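Local coordinates for protein SAM-dependent O-methyltransferase (Thermotoga maritima, PDB 1O54) that probably transfers the methyl group of S-adenosyl-L-methionine to N1 of an adenosine in tRNA, working as a homotetramer built from two dimers, at residues A[23-28]-A[83-88]; A[56-61]-A[75-80]; A[243-248]-A[252-257]. All blocks are in the same frame, centred on the assembly; numbering follows the deposited sequence.

Contact 1: A[23-28]-A[83-88]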
loop_
_atom_site.group_PDB
_atom_site.type_symbol
_atom_site.label_atom_id
_atom_site.label_comp_id
_atom_site.label_asym_id
_atom_site.label_seq_id
_atom_site.Cartn_x
_atom_site.Cartn_y
_atom_site.Cartn_z
ATOM N N GLY A 23 24.143 -34.436 8.687
ATOM C CA GLY A 23 22.955 -34.473 7.862
ATOM C C GLY A 23 21.925 -33.445 8.246
ATOM O O GLY A 23 20.949 -33.268 7.529
ATOM N N ASP A 24 22.108 -32.757 9.373
ATOM C CA ASP A 24 21.170 -31.697 9.755
ATOM C C ASP A 24 21.349 -30.475 8.854
ATOM O O ASP A 24 22.422 -30.210 8.373
ATOM C CB ASP A 24 21.396 -31.255 11.210
ATOM C CG ASP A 24 20.798 -32.220 12.237
ATOM O OD1 ASP A 24 20.072 -33.171 11.868
ATOM O OD2 ASP A 24 21.010 -32.064 13.472
ATOM N N ARG A 25 20.278 -29.728 8.649
ATOM C CA ARG A 25 20.378 -28.430 7.973
ATOM C C ARG A 25 20.685 -27.319 8.985
ATOM O O ARG A 25 20.128 -27.286 10.069
ATOM C CB ARG A 25 19.069 -28.136 7.242
ATOM C CG ARG A 25 18.643 -29.300 6.352
ATOM C CD ARG A 25 17.849 -28.908 5.132
ATOM N NE ARG A 25 18.560 -27.908 4.324
ATOM C CZ ARG A 25 18.121 -27.465 3.150
ATOM N NH1 ARG A 25 16.989 -27.944 2.629
ATOM N NH2 ARG A 25 18.808 -26.541 2.492
ATOM N N VAL A 26 21.611 -26.443 8.643
ATOM C CA VAL A 26 21.919 -25.290 9.472
ATOM C C VAL A 26 21.876 -24.055 8.612
ATOM O O VAL A 26 22.083 -24.113 7.385
ATOM C CB VAL A 26 23.338 -25.361 10.102
ATOM C CG1 VAL A 26 23.396 -26.464 11.099
ATOM C CG2 VAL A 26 24.373 -25.536 9.048
ATOM N N LEU A 27 21.676 -22.940 9.270
ATOM C CA LEU A 27 21.706 -21.660 8.634
ATOM C C LEU A 27 22.808 -20.854 9.289
ATOM O O LEU A 27 22.770 -20.628 10.503
ATOM C CB LEU A 27 20.373 -20.961 8.832
ATOM C CG LEU A 27 20.280 -19.544 8.304
ATOM C CD1 LEU A 27 20.490 -19.513 6.830
ATOM C CD2 LEU A 27 18.936 -19.002 8.650
ATOM N N LEU A 28 23.807 -20.448 8.507
ATOM C CA LEU A 28 24.897 -19.634 9.020
ATOM C C LEU A 28 24.664 -18.167 8.630
ATOM O O LEU A 28 24.552 -17.852 7.437
ATOM C CB LEU A 28 26.235 -20.121 8.471
ATOM C CG LEU A 28 26.469 -21.619 8.665
ATOM C CD1 LEU A 28 27.772 -22.077 8.034
ATOM C CD2 LEU A 28 26.436 -21.987 10.157
ATOM N N ILE A 83 10.191 -20.863 6.790
ATOM C CA ILE A 83 10.349 -19.703 5.877
ATOM C C ILE A 83 11.726 -19.673 5.255
ATOM O O ILE A 83 11.889 -19.541 4.010
ATOM C CB ILE A 83 10.081 -18.377 6.606
ATOM C CG1 ILE A 83 8.590 -18.206 6.882
ATOM C CG2 ILE A 83 10.572 -17.188 5.752
ATOM C CD1 ILE A 83 8.209 -16.965 7.729
ATOM N N ASP A 84 12.755 -19.848 6.087
ATOM C CA ASP A 84 14.114 -19.909 5.550
ATOM C C ASP A 84 14.257 -20.952 4.460
ATOM O O ASP A 84 14.863 -20.672 3.408
ATOM C CB ASP A 84 15.167 -20.207 6.617
ATOM C CG ASP A 84 15.269 -19.133 7.675
ATOM O OD1 ASP A 84 15.074 -17.919 7.375
ATOM O OD2 ASP A 84 15.558 -19.424 8.858
ATOM N N GLU A 85 13.715 -22.145 4.699
ATOM C CA GLU A 85 13.761 -23.227 3.712
ATOM C C GLU A 85 13.000 -22.884 2.436
ATOM O O GLU A 85 13.509 -23.125 1.352
ATOM C CB GLU A 85 13.218 -24.532 4.277
ATOM C CG GLU A 85 14.093 -25.132 5.381
ATOM C CD GLU A 85 15.294 -25.906 4.871
ATOM O OE1 GLU A 85 15.481 -26.034 3.649
ATOM O OE2 GLU A 85 16.085 -26.400 5.710
ATOM N N ILE A 86 11.812 -22.327 2.579
ATOM C CA ILE A 86 10.993 -21.936 1.425
ATOM C C ILE A 86 11.699 -20.863 0.613
ATOM O O ILE A 86 11.768 -20.957 -0.622
ATOM C CB ILE A 86 9.636 -21.495 1.896
ATOM C CG1 ILE A 86 8.815 -22.709 2.314
ATOM C CG2 ILE A 86 8.866 -20.688 0.812
ATOM C CD1 ILE A 86 7.658 -22.368 3.141
ATOM N N MET A 87 12.266 -19.867 1.282
ATOM C CA MET A 87 12.936 -18.775 0.561
ATOM C C MET A 87 14.284 -19.166 -0.044
ATOM O O MET A 87 14.615 -18.676 -1.140
ATOM C CB MET A 87 13.120 -17.550 1.451
ATOM C CG MET A 87 11.850 -16.968 2.010
ATOM S SD MET A 87 10.624 -16.478 0.757
ATOM C CE MET A 87 11.412 -14.946 0.161
ATOM N N ASN A 88 15.047 -20.029 0.634
ATOM C CA ASN A 88 16.417 -20.433 0.191
ATOM C C ASN A 88 16.358 -21.669 -0.676
ATOM O O ASN A 88 17.332 -22.484 -0.775
ATOM C CB ASN A 88 17.340 -20.685 1.382
ATOM C CG ASN A 88 17.834 -19.396 2.011
ATOM O OD1 ASN A 88 18.867 -18.842 1.594
ATOM N ND2 ASN A 88 17.099 -18.905 3.006
#
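R25 and L27, on strand 25-30 of the small four-stranded antiparallel sheet near the N-terminus, turn their side chains onto helix 82-87, the short helix that follows the last strand of that sheet. The contact illustrates how an ion pair can form without directed N-H bonds. The R25 chain bends at chi3 (55°), and the carboxylate of E85, swung round by a bend at chi2, comes over one face of the guanidinium. Their planes stand 71° apart. NH1 of R25 lies 2.6 Å from OE1 of E85, a salt bridge of charges alone because the oxygen sits well out of the guanidinium plane. The other oxygen, OE2 of E85, lies over the same group near its rim, 3.1 Å from CD of R25 and close to NE. W160 adds a weak hydrogen bond to OE1.

Two residues along the strand, the methyl CD2 of L27 touches OD2 of D84 at 3.4 Å, the side chains crossing at about a right angle. That oxygen accepts from S81 N, while OD1 of D84 makes a salt bridge to R233 of a second subunit, so this side of the helix also faces that subunit. Where the helix ends, N88 turns back: its ND2 donates to D84 O at 2.9 Å, from the face of that carbonyl opposite to the one met by N88 N.

Contact 2: A[56-61]-A[75-80]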
loop_
_atom_site.group_PDB
_atom_site.type_symbol
_atom_site.label_atom_id
_atom_site.label_comp_id
_atom_site.label_asym_id
_atom_site.label_seq_id
_atom_site.Cartn_x
_atom_site.Cartn_y
_atom_site.Cartn_z
ATOM N N ASN A 56 33.132 -28.964 10.187
ATOM C CA ASN A 56 33.556 -29.721 11.382
ATOM C C ASN A 56 33.415 -28.942 12.689
ATOM O O ASN A 56 33.020 -29.505 13.716
ATOM C CB ASN A 56 34.999 -30.219 11.237
ATOM C CG ASN A 56 35.091 -31.453 10.374
ATOM O OD1 ASN A 56 34.097 -32.149 10.174
ATOM N ND2 ASN A 56 36.290 -31.739 9.863
ATOM N N GLU A 57 33.719 -27.647 12.640
ATOM C CA GLU A 57 33.574 -26.762 13.803
ATOM C C GLU A 57 32.149 -26.669 14.288
ATOM O O GLU A 57 31.908 -26.535 15.479
ATOM C CB GLU A 57 34.060 -25.340 13.484
ATOM C CG GLU A 57 35.525 -25.233 13.096
ATOM C CD GLU A 57 36.025 -23.789 13.108
ATOM O OE1 GLU A 57 35.732 -23.064 14.085
ATOM O OE2 GLU A 57 36.726 -23.380 12.154
ATOM N N VAL A 58 31.194 -26.703 13.357
ATOM C CA VAL A 58 29.807 -26.593 13.708
ATOM C C VAL A 58 29.363 -27.728 14.625
ATOM O O VAL A 58 28.568 -27.496 15.530
ATOM C CB VAL A 58 28.897 -26.511 12.450
ATOM C CG1 VAL A 58 27.463 -26.458 12.855
ATOM C CG2 VAL A 58 29.278 -25.281 11.625
ATOM N N PHE A 59 29.898 -28.937 14.417
ATOM C CA PHE A 59 29.536 -30.067 15.285
ATOM C C PHE A 59 29.981 -29.863 16.746
ATOM O O PHE A 59 29.468 -30.535 17.651
ATOM C CB PHE A 59 30.117 -31.380 14.786
ATOM C CG PHE A 59 29.644 -31.779 13.424
ATOM C CD1 PHE A 59 30.505 -31.750 12.351
ATOM C CD2 PHE A 59 28.338 -32.174 13.215
ATOM C CE1 PHE A 59 30.078 -32.122 11.072
ATOM C CE2 PHE A 59 27.899 -32.538 11.921
ATOM C CZ PHE A 59 28.791 -32.522 10.860
ATOM N N GLU A 60 30.923 -28.956 16.965
ATOM C CA GLU A 60 31.415 -28.653 18.330
ATOM C C GLU A 60 30.805 -27.403 18.918
ATOM O O GLU A 60 31.312 -26.886 19.931
ATOM C CB GLU A 60 32.909 -28.459 18.300
ATOM C CG GLU A 60 33.663 -29.496 17.508
ATOM C CD GLU A 60 33.439 -30.904 18.041
ATOM O OE1 GLU A 60 32.519 -31.144 18.862
ATOM O OE2 GLU A 60 34.179 -31.759 17.613
ATOM N N LYS A 61 29.757 -26.904 18.253
ATOM C CA LYS A 61 29.061 -25.695 18.660
ATOM C C LYS A 61 27.589 -26.055 18.778
ATOM O O LYS A 61 27.243 -27.234 18.929
ATOM C CB LYS A 61 29.307 -24.584 17.632
ATOM C CG LYS A 61 30.782 -24.270 17.355
ATOM C CD LYS A 61 31.278 -23.060 18.103
ATOM C CE LYS A 61 32.590 -22.515 17.521
ATOM N NZ LYS A 61 32.774 -21.088 17.923
ATOM N N GLY A 75 30.104 -15.107 12.162
ATOM C CA GLY A 75 28.744 -15.530 11.861
ATOM C C GLY A 75 28.138 -16.277 13.023
ATOM O O GLY A 75 28.813 -16.570 14.000
ATOM N N TYR A 76 26.858 -16.590 12.902
ATOM C CA TYR A 76 26.132 -17.341 13.918
ATOM C C TYR A 76 25.469 -18.575 13.321
ATOM O O TYR A 76 24.939 -18.536 12.214
ATOM C CB TYR A 76 25.069 -16.430 14.523
ATOM C CG TYR A 76 25.664 -15.373 15.392
ATOM C CD1 TYR A 76 25.929 -14.104 14.891
ATOM C CD2 TYR A 76 25.953 -15.634 16.725
ATOM C CE1 TYR A 76 26.462 -13.120 15.714
ATOM C CE2 TYR A 76 26.498 -14.668 17.546
ATOM C CZ TYR A 76 26.753 -13.410 17.030
ATOM O OH TYR A 76 27.283 -12.448 17.862
ATOM N N ILE A 77 25.438 -19.664 14.095
ATOM C CA ILE A 77 24.796 -20.922 13.677
ATOM C C ILE A 77 23.361 -20.887 14.133
ATOM O O ILE A 77 23.074 -20.628 15.323
ATOM C CB ILE A 77 25.513 -22.125 14.364
ATOM C CG1 ILE A 77 26.993 -22.190 13.970
ATOM C CG2 ILE A 77 24.808 -23.437 14.029
ATOM C CD1 ILE A 77 27.869 -22.917 15.017
ATOM N N LEU A 78 22.448 -21.135 13.189
ATOM C CA LEU A 78 21.016 -21.101 13.434
ATOM C C LEU A 78 20.368 -22.352 12.851
ATOM O O LEU A 78 20.931 -22.998 11.961
ATOM C CB LEU A 78 20.365 -19.842 12.821
ATOM C CG LEU A 78 20.955 -18.491 13.274
ATOM C CD1 LEU A 78 20.341 -17.359 12.517
ATOM C CD2 LEU A 78 20.796 -18.246 14.790
ATOM N N ILE A 79 19.189 -22.663 13.372
ATOM C CA ILE A 79 18.374 -23.726 12.847
ATOM C C ILE A 79 17.435 -23.005 11.877
ATOM O O ILE A 79 16.725 -22.095 12.266
ATOM C CB ILE A 79 17.545 -24.420 13.940
ATOM C CG1 ILE A 79 18.447 -25.081 15.002
ATOM C CG2 ILE A 79 16.640 -25.472 13.301
ATOM C CD1 ILE A 79 19.443 -26.041 14.472
ATOM N N PRO A 80 17.428 -23.386 10.618
ATOM C CA PRO A 80 16.531 -22.732 9.658
ATOM C C PRO A 80 15.066 -22.934 9.999
ATOM O O PRO A 80 14.654 -24.009 10.474
ATOM C CB PRO A 80 16.840 -23.424 8.318
ATOM C CG PRO A 80 17.811 -24.452 8.583
ATOM C CD PRO A 80 18.180 -24.478 10.028
#
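I77 reaches from strand 74-78 to V58 and K61 and has the largest share of the surface buried here, a compact example of one branched side chain bridging a sheet and a turn. Both of its branches reach V58, and one goes further: CG1 stands anti to the carbonyl carbon (chi1 -60°) and carries CD1 out to K61 as well. The methyl CG1 of V58 meets the two branches almost evenly: it lies 4.2 Å from CD1 of I77 and equally far from CG2 of I77, an ordinary apolar contact in which the two side chains slide past each other in opposite directions.

K61 makes the tighter approach. Its CB lies 3.4 Å from CD1 of I77, closer than carbon pairs usually come, and its CG follows at 4.0 Å from CD1 of I77, the two side chains crossing at about a right angle. Only the root of the lysine takes part. A bend at chi2 (-99°) leads the rest of the chain away, and its ammonium group ends in a hydrogen bond to I66 O, so an apolar stem and a satisfied charged end serve different neighbours. V58 and K61 come together on I77 because they are the first and last residues of a type I beta turn, closed by K61 N donating to V58 O at 3.0 Å.

Around this centre, V58 also packs on L20 and L40, and I77 on L28 of strand 25-30 and I67 of strand 66-68. Strand 74-78 runs between those two strands in the antiparallel sheet, and the turn 58-61, beside helix 55-58, lies against the face of the sheet that carries I77.

Contact 3: A[243-248]-A[252-257]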
loop_
_atom_site.group_PDB
_atom_site.type_symbol
_atom_site.label_atom_id
_atom_site.label_comp_id
_atom_site.label_asym_id
_atom_site.label_seq_id
_atom_site.Cartn_x
_atom_site.Cartn_y
_atom_site.Cartn_z
ATOM N N PRO A 243 8.937 -3.846 4.623
ATOM C CA PRO A 243 9.906 -3.794 5.712
ATOM C C PRO A 243 10.510 -2.414 5.940
ATOM O O PRO A 243 10.523 -1.570 5.028
ATOM C CB PRO A 243 10.968 -4.770 5.231
ATOM C CG PRO A 243 11.017 -4.542 3.791
ATOM C CD PRO A 243 9.597 -4.196 3.348
ATOM N N TYR A 244 11.049 -2.188 7.149
ATOM C CA TYR A 244 11.677 -0.947 7.543
ATOM C C TYR A 244 13.146 -1.157 7.839
ATOM O O TYR A 244 13.540 -2.239 8.303
ATOM C CB TYR A 244 10.982 -0.405 8.801
ATOM C CG TYR A 244 9.664 0.252 8.509
ATOM C CD1 TYR A 244 8.581 -0.488 8.108
ATOM C CD2 TYR A 244 9.474 1.633 8.693
ATOM C CE1 TYR A 244 7.376 0.110 7.812
ATOM C CE2 TYR A 244 8.238 2.231 8.407
ATOM C CZ TYR A 244 7.209 1.478 7.997
ATOM O OH TYR A 244 5.952 2.007 7.701
ATOM N N LYS A 245 13.938 -0.121 7.637
ATOM C CA LYS A 245 15.339 -0.137 8.055
ATOM C C LYS A 245 15.338 -0.122 9.594
ATOM O O LYS A 245 14.767 0.790 10.200
ATOM C CB LYS A 245 16.038 1.073 7.493
ATOM C CG LYS A 245 16.028 1.129 6.000
ATOM C CD LYS A 245 16.913 2.223 5.472
ATOM C CE LYS A 245 18.378 1.773 5.408
ATOM N NZ LYS A 245 18.601 0.849 4.238
ATOM N N PRO A 246 15.877 -1.155 10.250
ATOM C CA PRO A 246 15.803 -1.246 11.727
ATOM C C PRO A 246 16.852 -0.360 12.424
ATOM O O PRO A 246 17.734 -0.863 13.159
ATOM C CB PRO A 246 16.014 -2.730 11.967
ATOM C CG PRO A 246 16.937 -3.137 10.855
ATOM C CD PRO A 246 16.543 -2.332 9.673
ATOM N N VAL A 247 16.778 0.945 12.164
ATOM C CA VAL A 247 17.735 1.920 12.693
ATOM C C VAL A 247 16.926 2.830 13.624
ATOM O O VAL A 247 16.102 3.633 13.168
ATOM C CB VAL A 247 18.437 2.760 11.620
ATOM C CG1 VAL A 247 19.445 3.699 12.265
ATOM C CG2 VAL A 247 19.135 1.849 10.546
ATOM N N PRO A 248 17.106 2.675 14.921
ATOM C CA PRO A 248 16.236 3.398 15.880
ATOM C C PRO A 248 16.176 4.908 15.647
ATOM O O PRO A 248 15.114 5.496 15.813
ATOM C CB PRO A 248 16.864 3.095 17.232
ATOM C CG PRO A 248 17.659 1.837 17.024
ATOM C CD PRO A 248 18.064 1.780 15.606
ATOM N N ARG A 252 12.615 4.204 8.821
ATOM C CA ARG A 252 11.922 4.485 7.570
ATOM C C ARG A 252 11.786 3.198 6.770
ATOM O O ARG A 252 12.530 2.234 7.039
ATOM C CB ARG A 252 12.716 5.500 6.761
ATOM C CG ARG A 252 14.067 5.016 6.323
ATOM C CD ARG A 252 14.726 6.048 5.469
ATOM N NE ARG A 252 15.885 5.567 4.742
ATOM C CZ ARG A 252 15.847 4.941 3.554
ATOM N NH1 ARG A 252 14.685 4.609 2.966
ATOM N NH2 ARG A 252 17.002 4.606 2.978
ATOM N N PRO A 253 10.840 3.130 5.834
ATOM C CA PRO A 253 10.707 1.938 5.002
ATOM C C PRO A 253 11.959 1.721 4.168
ATOM O O PRO A 253 12.687 2.675 3.883
ATOM C CB PRO A 253 9.468 2.233 4.128
ATOM C CG PRO A 253 8.750 3.291 4.805
ATOM C CD PRO A 253 9.795 4.131 5.498
ATOM N N VAL A 254 12.246 0.474 3.824
ATOM C CA VAL A 254 13.331 0.194 2.851
ATOM C C VAL A 254 13.015 0.903 1.530
ATOM O O VAL A 254 11.860 1.289 1.306
ATOM C CB VAL A 254 13.474 -1.281 2.578
ATOM C CG1 VAL A 254 13.900 -2.022 3.845
ATOM C CG2 VAL A 254 12.183 -1.826 1.949
ATOM N N ASP A 255 14.007 1.085 0.655
ATOM C CA ASP A 255 13.786 1.847 -0.597
ATOM C C ASP A 255 12.856 1.130 -1.569
ATOM O O ASP A 255 12.059 1.772 -2.257
ATOM C CB ASP A 255 15.103 2.105 -1.349
ATOM C CG ASP A 255 16.103 2.908 -0.547
ATOM O OD1 ASP A 255 16.998 3.543 -1.167
ATOM O OD2 ASP A 255 16.098 2.941 0.701
ATOM N N ARG A 256 12.991 -0.195 -1.656
ATOM C CA ARG A 256 12.216 -0.996 -2.606
ATOM C C ARG A 256 11.592 -2.246 -1.970
ATOM O O ARG A 256 12.164 -2.830 -1.056
ATOM C CB ARG A 256 13.115 -1.386 -3.773
ATOM C CG ARG A 256 13.599 -0.174 -4.588
ATOM C CD ARG A 256 14.105 -0.518 -5.983
ATOM N NE ARG A 256 13.056 -1.138 -6.798
ATOM C CZ ARG A 256 12.153 -0.474 -7.516
ATOM N NH1 ARG A 256 12.120 0.857 -7.529
ATOM N NH2 ARG A 256 11.258 -1.155 -8.218
ATOM N N MET A 257 10.416 -2.644 -2.462
ATOM C CA MET A 257 9.652 -3.767 -1.877
ATOM C C MET A 257 9.074 -4.639 -2.985
ATOM O O MET A 257 9.126 -4.267 -4.169
ATOM C CB MET A 257 8.511 -3.253 -0.980
ATOM C CG MET A 257 7.514 -2.346 -1.705
ATOM S SD MET A 257 6.313 -1.515 -0.602
ATOM C CE MET A 257 4.869 -2.708 -0.655
HETATM O O HOH W 1 16.837 0.580 1.612
#
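R252 starts with CG wedged between its backbone N and carbonyl carbon (chi1 64°) and runs extended to NE, while K245, with CG anti to the carbonyl carbon (chi1 -61°) and an extended chi2, lays CD over one face of the guanidinium, 3.5 Å from CZ of R252. Bends at chi3 and chi4 then curl CE and NZ of K245, and NZ donates to a water that also accepts from D255 N. At the guanidinium edge, in its plane, NH1 and NH2 both grip OD2 of D255, NH2 of R252 at 3.0 Å from OD2 on its syn lone pair.

Along the backbone, the hairpin of strands 234-245 and 252-258 is joined by V254 N to P243 O at 2.9 Å and K245 N to R252 O at 2.8 Å. CG of P253 makes an off-centre CH-pi contact with the Y244 ring, whose hydroxyl bonds E238 of a second subunit.

Replacing R252 by an alanine would probably leave D255 OD2 without the two N-H donors that grip it and the K245 stem without its flat surface. K245 NZ and R252 NH2 are 4.3 Å apart; D255 and the water probably temper the repulsion between their like charges.

Contacts 1 and 2 are both buried and share one sheet: strands 25-30 and 74-78 are neighbours in it, and L27 O probably accepts a hydrogen bond from L78 N, tying the two sites directly. Contact 2 is nested within the loop that contact 1 closes, and its chemistry is apolar, whereas contact 1 sets an ion pair between sheet and helix. Contact 3 touches neither and follows them in the chain. It is partly buried and local, joining the two arms of a hairpin by backbone bonds, with charged side chains and a water beside them. All three reach the second subunit, but in contact 3 the sheet itself runs on into both the second and a third subunit.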